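Local coordinates for protein tyrosinase (PDB 5ZRD) that uses a pair of copper ions to hydroxylate monophenols to catechols and probably oxidises these further to quinones, at residues T177-L182 and G311-F316; F503-I508 and P530-S535. All coordinates share one frame; numbering follows the deposited sequence.

Interaction 1: T177-L182 and G311-F316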
ATOM      1  N   THR A 177      26.969  17.730  17.908  1.00 31.91           N
ATOM      2  CA  THR A 177      26.523  18.535  16.795  1.00 28.47           C
ATOM      3  C   THR A 177      27.741  19.268  16.274  1.00 30.89           C
ATOM      4  O   THR A 177      28.628  19.566  17.102  1.00 30.67           O
ATOM      5  CB  THR A 177      25.385  19.484  17.175  1.00 25.77           C
ATOM      6  OG1 THR A 177      25.792  20.326  18.248  1.00 27.25           O
ATOM      7  CG2 THR A 177      24.128  18.755  17.600  1.00 27.49           C
ATOM      8  N   VAL A 178      27.762  19.534  14.958  1.00 29.57           N
ATOM      9  CA  VAL A 178      28.831  20.322  14.367  1.00 31.03           C
ATOM     10  C   VAL A 178      28.276  21.429  13.476  1.00 30.47           C
ATOM     11  O   VAL A 178      27.229  21.316  12.917  1.00 32.93           O
ATOM     12  CB  VAL A 178      29.801  19.441  13.551  1.00 34.53           C
ATOM     13  CG1 VAL A 178      30.403  18.374  14.441  1.00 35.05           C
ATOM     14  CG2 VAL A 178      29.154  18.810  12.318  1.00 34.68           C
ATOM     15  N   ARG A 179      29.101  22.452  13.338  1.00 29.69           N
ATOM     16  CA  ARG A 179      28.916  23.599  12.505  1.00 30.47           C
ATOM     17  C   ARG A 179      30.018  23.608  11.448  1.00 32.17           C
ATOM     18  O   ARG A 179      31.000  22.858  11.550  1.00 29.95           O
ATOM     19  CB  ARG A 179      29.010  24.858  13.369  1.00 31.77           C
ATOM     20  CG  ARG A 179      27.861  25.005  14.367  1.00 29.36           C
ATOM     21  CD  ARG A 179      28.198  25.952  15.500  1.00 30.91           C
ATOM     22  NE  ARG A 179      27.152  25.928  16.532  1.00 30.67           N
ATOM     23  CZ  ARG A 179      27.304  26.477  17.717  1.00 30.13           C
ATOM     24  NH1 ARG A 179      28.347  27.262  17.923  1.00 30.16           N
ATOM     25  NH2 ARG A 179      26.446  26.228  18.696  1.00 29.27           N
ATOM     26  N   TYR A 180      29.806  24.408  10.416  1.00 32.42           N
ATOM     27  CA  TYR A 180      30.837  24.728   9.467  1.00 31.69           C
ATOM     28  C   TYR A 180      32.130  24.978  10.245  1.00 32.61           C
ATOM     29  O   TYR A 180      32.086  25.684  11.221  1.00 30.59           O
ATOM     30  CB  TYR A 180      30.401  25.959   8.689  1.00 33.28           C
ATOM     31  CG  TYR A 180      31.375  26.542   7.707  1.00 34.67           C
ATOM     32  CD1 TYR A 180      32.328  27.474   8.107  1.00 38.09           C
ATOM     33  CD2 TYR A 180      31.293  26.233   6.360  1.00 36.55           C
ATOM     34  CE1 TYR A 180      33.228  28.022   7.206  1.00 34.20           C
ATOM     35  CE2 TYR A 180      32.173  26.781   5.441  1.00 38.43           C
ATOM     36  CZ  TYR A 180      33.138  27.690   5.865  1.00 38.71           C
ATOM     37  OH  TYR A 180      33.948  28.291   4.947  1.00 41.34           O
ATOM     38  N   PRO A 181      33.258  24.419   9.811  1.00 33.41           N
ATOM     39  CA  PRO A 181      33.422  23.804   8.457  1.00 32.31           C
ATOM     40  C   PRO A 181      33.377  22.276   8.507  1.00 29.71           C
ATOM     41  O   PRO A 181      33.828  21.618   7.579  1.00 30.52           O
ATOM     42  CB  PRO A 181      34.840  24.228   8.053  1.00 33.51           C
ATOM     43  CG  PRO A 181      35.565  24.100   9.374  1.00 33.34           C
ATOM     44  CD  PRO A 181      34.582  24.597  10.424  1.00 32.04           C
ATOM     45  N   LEU A 182      32.801  21.729   9.565  1.00 33.14           N
ATOM     46  CA  LEU A 182      32.742  20.257   9.776  1.00 33.94           C
ATOM     47  C   LEU A 182      31.449  19.633   9.219  1.00 34.65           C
ATOM     48  O   LEU A 182      30.420  20.307   8.996  1.00 29.93           O
ATOM     49  CB  LEU A 182      32.848  19.965  11.275  1.00 35.28           C
ATOM     50  CG  LEU A 182      34.143  20.414  11.955  1.00 33.84           C
ATOM     51  CD1 LEU A 182      34.218  19.868  13.386  1.00 34.21           C
ATOM     52  CD2 LEU A 182      35.340  19.937  11.160  1.00 34.00           C
ATOM     53  N   GLY A 311      17.680  21.542  14.958  1.00 32.55           N
ATOM     54  CA  GLY A 311      17.164  21.859  16.304  1.00 33.27           C
ATOM     55  C   GLY A 311      18.035  21.291  17.423  1.00 33.19           C
ATOM     56  O   GLY A 311      17.865  21.696  18.562  1.00 30.09           O
ATOM     57  N   MET A 312      18.971  20.381  17.120  1.00 32.55           N
ATOM     58  CA  MET A 312      19.819  19.798  18.179  1.00 30.01           C
ATOM     59  C   MET A 312      21.020  20.701  18.426  1.00 28.53           C
ATOM     60  O   MET A 312      21.727  20.482  19.372  1.00 30.12           O
ATOM     61  CB  MET A 312      20.336  18.407  17.816  1.00 27.97           C
ATOM     62  CG  MET A 312      19.259  17.363  17.663  1.00 26.30           C
ATOM     63  SD  MET A 312      18.302  17.138  19.182  1.00 34.43           S
ATOM     64  CE  MET A 312      17.068  15.953  18.669  1.00 34.13           C
ATOM     65  N   ASP A 313      21.262  21.691  17.589  1.00 28.70           N
ATOM     66  CA  ASP A 313      22.348  22.631  17.854  1.00 30.10           C
ATOM     67  C   ASP A 313      21.818  23.828  18.645  1.00 30.05           C
ATOM     68  O   ASP A 313      20.995  24.558  18.140  1.00 32.35           O
ATOM     69  CB  ASP A 313      22.962  23.113  16.563  1.00 29.57           C
ATOM     70  CG  ASP A 313      24.167  23.996  16.778  1.00 31.58           C
ATOM     71  OD1 ASP A 313      24.274  24.687  17.848  1.00 32.25           O
ATOM     72  OD2 ASP A 313      25.017  23.955  15.853  1.00 28.80           O
ATOM     73  N   PRO A 314      22.323  24.060  19.863  1.00 34.05           N
ATOM     74  CA  PRO A 314      21.842  25.167  20.719  1.00 33.85           C
ATOM     75  C   PRO A 314      21.743  26.520  20.000  1.00 33.84           C
ATOM     76  O   PRO A 314      20.862  27.327  20.392  1.00 30.92           O
ATOM     77  CB  PRO A 314      22.859  25.248  21.865  1.00 34.58           C
ATOM     78  CG  PRO A 314      23.368  23.826  21.992  1.00 32.59           C
ATOM     79  CD  PRO A 314      23.389  23.314  20.572  1.00 33.70           C
ATOM     80  N   ILE A 315      22.594  26.750  18.974  1.00 30.92           N
ATOM     81  CA  ILE A 315      22.623  28.028  18.270  1.00 31.38           C
ATOM     82  C   ILE A 315      21.312  28.203  17.512  1.00 30.33           C
ATOM     83  O   ILE A 315      20.931  29.337  17.190  1.00 29.98           O
ATOM     84  CB  ILE A 315      23.825  28.182  17.306  1.00 29.76           C
ATOM     85  CG1 ILE A 315      24.103  29.647  16.989  1.00 31.39           C
ATOM     86  CG2 ILE A 315      23.645  27.434  16.006  1.00 30.30           C
ATOM     87  CD1 ILE A 315      25.500  29.875  16.439  1.00 33.59           C
ATOM     88  N   PHE A 316      20.674  27.094  17.162  1.00 29.12           N
ATOM     89  CA  PHE A 316      19.338  27.195  16.549  1.00 29.90           C
ATOM     90  C   PHE A 316      18.447  28.191  17.301  1.00 28.84           C
ATOM     91  O   PHE A 316      17.785  28.987  16.687  1.00 32.88           O
ATOM     92  CB  PHE A 316      18.644  25.848  16.515  1.00 28.60           C
ATOM     93  CG  PHE A 316      17.272  25.881  15.897  1.00 30.52           C
ATOM     94  CD1 PHE A 316      16.167  26.230  16.657  1.00 28.80           C
ATOM     95  CD2 PHE A 316      17.086  25.529  14.568  1.00 29.04           C
ATOM     96  CE1 PHE A 316      14.914  26.249  16.080  1.00 29.74           C
ATOM     97  CE2 PHE A 316      15.831  25.555  13.988  1.00 27.85           C
ATOM     98  CZ  PHE A 316      14.751  25.925  14.745  1.00 30.27           C
TER
HETATM   99  O   HOH W   1      27.177  22.257  17.232  1.00 29.50           O
HETATM  100  O   HOH W   2      25.110  22.888  13.193  1.00 33.15           O

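Interaction 2: F503-I508 and P530-S535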
ATOM      1  N   PHE A 503      23.022  35.469 -18.932  1.00 38.34           N
ATOM      2  CA  PHE A 503      22.748  35.123 -17.554  1.00 39.49           C
ATOM      3  C   PHE A 503      23.191  33.683 -17.282  1.00 37.91           C
ATOM      4  O   PHE A 503      23.114  32.833 -18.141  1.00 40.05           O
ATOM      5  CB  PHE A 503      21.261  35.296 -17.219  1.00 34.87           C
ATOM      6  CG  PHE A 503      20.745  36.690 -17.407  1.00 33.75           C
ATOM      7  CD1 PHE A 503      21.152  37.708 -16.561  1.00 31.53           C
ATOM      8  CD2 PHE A 503      19.847  36.974 -18.426  1.00 33.52           C
ATOM      9  CE1 PHE A 503      20.679  38.990 -16.739  1.00 31.50           C
ATOM     10  CE2 PHE A 503      19.375  38.260 -18.607  1.00 34.09           C
ATOM     11  CZ  PHE A 503      19.788  39.266 -17.760  1.00 35.90           C
ATOM     12  N   ARG A 504      23.588  33.426 -16.039  1.00 39.19           N
ATOM     13  CA  ARG A 504      23.812  32.063 -15.581  1.00 41.68           C
ATOM     14  C   ARG A 504      23.489  31.983 -14.082  1.00 40.93           C
ATOM     15  O   ARG A 504      23.525  32.985 -13.375  1.00 35.21           O
ATOM     16  CB  ARG A 504      25.266  31.658 -15.862  1.00 38.39           C
ATOM     17  CG  ARG A 504      26.257  32.431 -15.011  1.00 42.12           C
ATOM     18  CD  ARG A 504      27.693  32.259 -15.467  1.00 48.07           C
ATOM     19  NE  ARG A 504      28.405  31.440 -14.515  1.00 46.61           N
ATOM     20  CZ  ARG A 504      29.104  31.914 -13.494  1.00 48.05           C
ATOM     21  NH1 ARG A 504      29.479  31.094 -12.523  1.00 53.72           N
ATOM     22  NH2 ARG A 504      29.412  33.198 -13.447  1.00 45.39           N
ATOM     23  N   VAL A 505      23.220  30.771 -13.601  1.00 46.12           N
ATOM     24  CA  VAL A 505      23.080  30.531 -12.176  1.00 46.92           C
ATOM     25  C   VAL A 505      24.133  29.496 -11.776  1.00 41.48           C
ATOM     26  O   VAL A 505      24.281  28.519 -12.432  1.00 39.27           O
ATOM     27  CB  VAL A 505      21.673  30.027 -11.804  1.00 49.34           C
ATOM     28  CG1 VAL A 505      20.609  31.069 -12.047  1.00 52.95           C
ATOM     29  CG2 VAL A 505      21.325  28.743 -12.533  1.00 56.58           C
ATOM     30  N   GLU A 506      24.821  29.742 -10.684  1.00 40.04           N
ATOM     31  CA  GLU A 506      25.723  28.800 -10.031  1.00 43.02           C
ATOM     32  C   GLU A 506      24.911  28.131  -8.913  1.00 44.91           C
ATOM     33  O   GLU A 506      24.365  28.828  -8.047  1.00 47.73           O
ATOM     34  CB  GLU A 506      26.938  29.574  -9.495  1.00 46.34           C
ATOM     35  CG  GLU A 506      27.854  28.819  -8.538  1.00 53.35           C
ATOM     36  CD  GLU A 506      28.822  29.659  -7.696  1.00 56.90           C
ATOM     37  OE1 GLU A 506      28.707  30.916  -7.718  1.00 60.53           O
ATOM     38  OE2 GLU A 506      29.684  29.051  -6.990  1.00 58.50           O
ATOM     39  N   PHE A 507      24.779  26.807  -8.964  1.00 42.83           N
ATOM     40  CA  PHE A 507      24.237  26.042  -7.845  1.00 39.40           C
ATOM     41  C   PHE A 507      25.351  25.625  -6.887  1.00 41.35           C
ATOM     42  O   PHE A 507      26.418  25.168  -7.309  1.00 46.88           O
ATOM     43  CB  PHE A 507      23.510  24.799  -8.333  1.00 37.48           C
ATOM     44  CG  PHE A 507      22.228  25.108  -9.041  1.00 40.46           C
ATOM     45  CD1 PHE A 507      22.215  25.321 -10.403  1.00 43.17           C
ATOM     46  CD2 PHE A 507      21.042  25.208  -8.335  1.00 44.25           C
ATOM     47  CE1 PHE A 507      21.023  25.611 -11.047  1.00 45.62           C
ATOM     48  CE2 PHE A 507      19.849  25.491  -8.982  1.00 44.02           C
ATOM     49  CZ  PHE A 507      19.842  25.690 -10.338  1.00 41.65           C
ATOM     50  N   ILE A 508      25.114  25.812  -5.600  1.00 36.65           N
ATOM     51  CA  ILE A 508      25.986  25.246  -4.602  1.00 39.77           C
ATOM     52  C   ILE A 508      25.152  24.245  -3.799  1.00 39.74           C
ATOM     53  O   ILE A 508      24.176  24.645  -3.156  1.00 37.25           O
ATOM     54  CB  ILE A 508      26.595  26.345  -3.716  1.00 43.40           C
ATOM     55  CG1 ILE A 508      27.322  27.414  -4.544  1.00 47.84           C
ATOM     56  CG2 ILE A 508      27.502  25.734  -2.659  1.00 42.74           C
ATOM     57  CD1 ILE A 508      27.723  28.638  -3.734  1.00 52.84           C
ATOM     58  N   PRO A 530      18.620  26.478 -17.425  1.00 73.66           N
ATOM     59  CA  PRO A 530      17.575  27.322 -16.866  1.00 66.75           C
ATOM     60  C   PRO A 530      17.035  28.264 -17.946  1.00 56.80           C
ATOM     61  O   PRO A 530      17.755  28.616 -18.874  1.00 63.73           O
ATOM     62  CB  PRO A 530      18.239  28.116 -15.730  1.00 66.12           C
ATOM     63  CG  PRO A 530      19.556  27.411 -15.513  1.00 70.95           C
ATOM     64  CD  PRO A 530      19.912  26.921 -16.899  1.00 74.82           C
ATOM     65  N   LYS A 531      15.771  28.617 -17.837  1.00 54.42           N
ATOM     66  CA  LYS A 531      15.198  29.702 -18.619  1.00 55.08           C
ATOM     67  C   LYS A 531      15.355  30.989 -17.816  1.00 46.29           C
ATOM     68  O   LYS A 531      15.187  31.007 -16.604  1.00 44.73           O
ATOM     69  CB  LYS A 531      13.714  29.476 -18.923  1.00 58.76           C
ATOM     70  CG  LYS A 531      13.405  28.311 -19.856  1.00 78.68           C
ATOM     71  CD  LYS A 531      13.418  26.926 -19.199  1.00 87.01           C
ATOM     72  CE  LYS A 531      12.997  25.803 -20.131  1.00 84.19           C
ATOM     73  NZ  LYS A 531      13.827  25.771 -21.360  1.00 78.11           N
ATOM     74  N   PHE A 532      15.618  32.059 -18.522  1.00 43.78           N
ATOM     75  CA  PHE A 532      15.744  33.359 -17.944  1.00 41.17           C
ATOM     76  C   PHE A 532      14.741  34.312 -18.586  1.00 43.30           C
ATOM     77  O   PHE A 532      14.649  34.361 -19.788  1.00 43.48           O
ATOM     78  CB  PHE A 532      17.144  33.889 -18.216  1.00 38.55           C
ATOM     79  CG  PHE A 532      18.222  33.030 -17.622  1.00 40.79           C
ATOM     80  CD1 PHE A 532      18.569  33.157 -16.284  1.00 38.37           C
ATOM     81  CD2 PHE A 532      18.868  32.071 -18.393  1.00 44.71           C
ATOM     82  CE1 PHE A 532      19.571  32.366 -15.735  1.00 43.45           C
ATOM     83  CE2 PHE A 532      19.869  31.279 -17.840  1.00 46.27           C
ATOM     84  CZ  PHE A 532      20.229  31.434 -16.515  1.00 43.97           C
ATOM     85  N   GLU A 533      14.081  35.128 -17.778  1.00 41.19           N
ATOM     86  CA  GLU A 533      13.096  36.060 -18.280  1.00 41.43           C
ATOM     87  C   GLU A 533      13.277  37.372 -17.516  1.00 37.52           C
ATOM     88  O   GLU A 533      13.608  37.376 -16.337  1.00 33.79           O
ATOM     89  CB  GLU A 533      11.743  35.357 -18.164  1.00 48.15           C
ATOM     90  CG  GLU A 533      10.518  36.223 -18.013  1.00 59.52           C
ATOM     91  CD  GLU A 533       9.275  35.363 -17.800  1.00 76.39           C
ATOM     92  OE1 GLU A 533       8.152  35.938 -17.699  1.00 82.20           O
ATOM     93  OE2 GLU A 533       9.433  34.105 -17.728  1.00 68.42           O
ATOM     94  N   VAL A 534      13.062  38.473 -18.213  1.00 37.66           N
ATOM     95  CA  VAL A 534      13.306  39.803 -17.705  1.00 36.75           C
ATOM     96  C   VAL A 534      11.984  40.549 -17.755  1.00 40.92           C
ATOM     97  O   VAL A 534      11.357  40.577 -18.807  1.00 37.20           O
ATOM     98  CB  VAL A 534      14.363  40.517 -18.553  1.00 39.03           C
ATOM     99  CG1 VAL A 534      14.566  41.970 -18.148  1.00 39.39           C
ATOM    100  CG2 VAL A 534      15.670  39.744 -18.510  1.00 43.71           C
ATOM    101  N   SER A 535      11.603  41.144 -16.626  1.00 39.41           N
ATOM    102  CA  SER A 535      10.363  41.894 -16.501  1.00 42.81           C
ATOM    103  C   SER A 535      10.412  43.243 -17.237  1.00 48.61           C
ATOM    104  O   SER A 535      11.433  43.670 -17.797  1.00 46.99           O
ATOM    105  CB  SER A 535      10.067  42.142 -15.031  1.00 45.54           C
ATOM    106  OG  SER A 535      10.984  43.091 -14.470  1.00 37.13           O
TER

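Interaction 1: T177-L182 and G311-F316
Arg179 grips Asp313 side-on, giving one N-H to each carboxylate oxygen: NE lies 3.0 Å from Asp313 OD2, and NH2 lies 2.8 Å from Asp313 OD1. Both oxygens offer their syn lone pairs, and the two flat groups are nearly coplanar, 11° apart, so this bidentate salt bridge helps fix the rotation of both groups. The arginine reaches across because its chain runs extended from CG to NE, while the carboxylate is swung out with CG anti to the backbone N of Asp313 (chi1 -175°). That same torsion serves a second purpose. Ile315 N donates to Asp313 OD1 at 2.9 Å, from above the carboxylate plane, a capping bond at the turn leading into helix 315-334 of the tyrosinase central domain. This helix carries the copper ligand His320, and Phe316 in its first turn stacks on that histidine and touches the bound oxygen atom. Aspartate suits the place because one short carboxylate can cap the turn and accept both arginine N-H groups. Ile315 then lies over one face of the guanidinium, its CB 3.6 Å from Arg179 NH2, so that a branched apolar chain covers the flat side while the rim bonds; the outer nitrogens also donate to Leu133 O and Leu149 O. Water 2 bridges Val178 O and Asp313 OD2. Thr177 divides its two branches: CG2 packs 3.4 Å from Met312 O, whereas OG1 bonds to Phe152 N and to water 1, which sits 2.6 Å away and donates weakly to Asp313 OD2.

Interaction 2: F503-I508 and P530-S535
Phe503 and Phe532 both turn CG anti to their own carbonyl carbon (chi1 -60° and -61°), and the two side chains run past one another head to tail. The result is staggered: the Phe503 CB methylene, not its ring, lies over a face of the Phe532 ring, 3.7 Å from the ring centroid, in a CH-pi contact only 17° off the normal. The rings themselves meet obliquely, with centroids 5.9 Å apart. Phenylalanine suits both positions, since one offers a broad face and the other a methylene to lay on it, with a ring that reaches onward. Beyond the methylene, Phe503 CE2 extends to Val534 CG2 at 4.0 Å, the valine set across the end of the Phe503 ring. Val505 spreads its two methyls between two partners: CG1 comes in at the edge of the Phe532 ring, 4.0 Å from Phe532 CE1, while CG2 lies 3.7 Å from Pro530 CG; a beta-branched residue, at home in a strand, thus serves two neighbours from one position. The ring end of Phe532 also reaches the backbone, with CZ 3.8 Å from Arg504 CA. No hydrogen bond joins the segments, as expected of strands from different sheets packing through their side chains. The CB of Arg504 leaves its backbone away from 530-535, and its guanidinium forms a salt bridge with Glu458. Strand 502-509 runs antiparallel to strand 441-450 in a mixed sheet, and strand 531-534 is, within this chain, the outermost strand of an antiparallel sheet, beside strand 426-430. From that neighbouring strand, Leu427 touches Phe503, and Val429 touches both Val505 and Pro530, so the apolar layer continues between the two sheets.

Interaction 1 is buried within the copper-bearing central domain, whereas interaction 2 is a surface contact in the later beta-rich part of the chain; their centres lie about 31 Å apart on opposite sides of the chain's centre. They share no helix or strand. The chemistry follows the setting: 177-182 has no regular structure, and its join to the start of helix 315-334 depends on charge, capping and bridging waters that satisfy polar groups in the interior. Between 503-508 and 530-535, main-chain hydrogen bonding is directed to neighbouring strands of each sheet, leaving rings, methyls and a proline to make the contact by apolar packing.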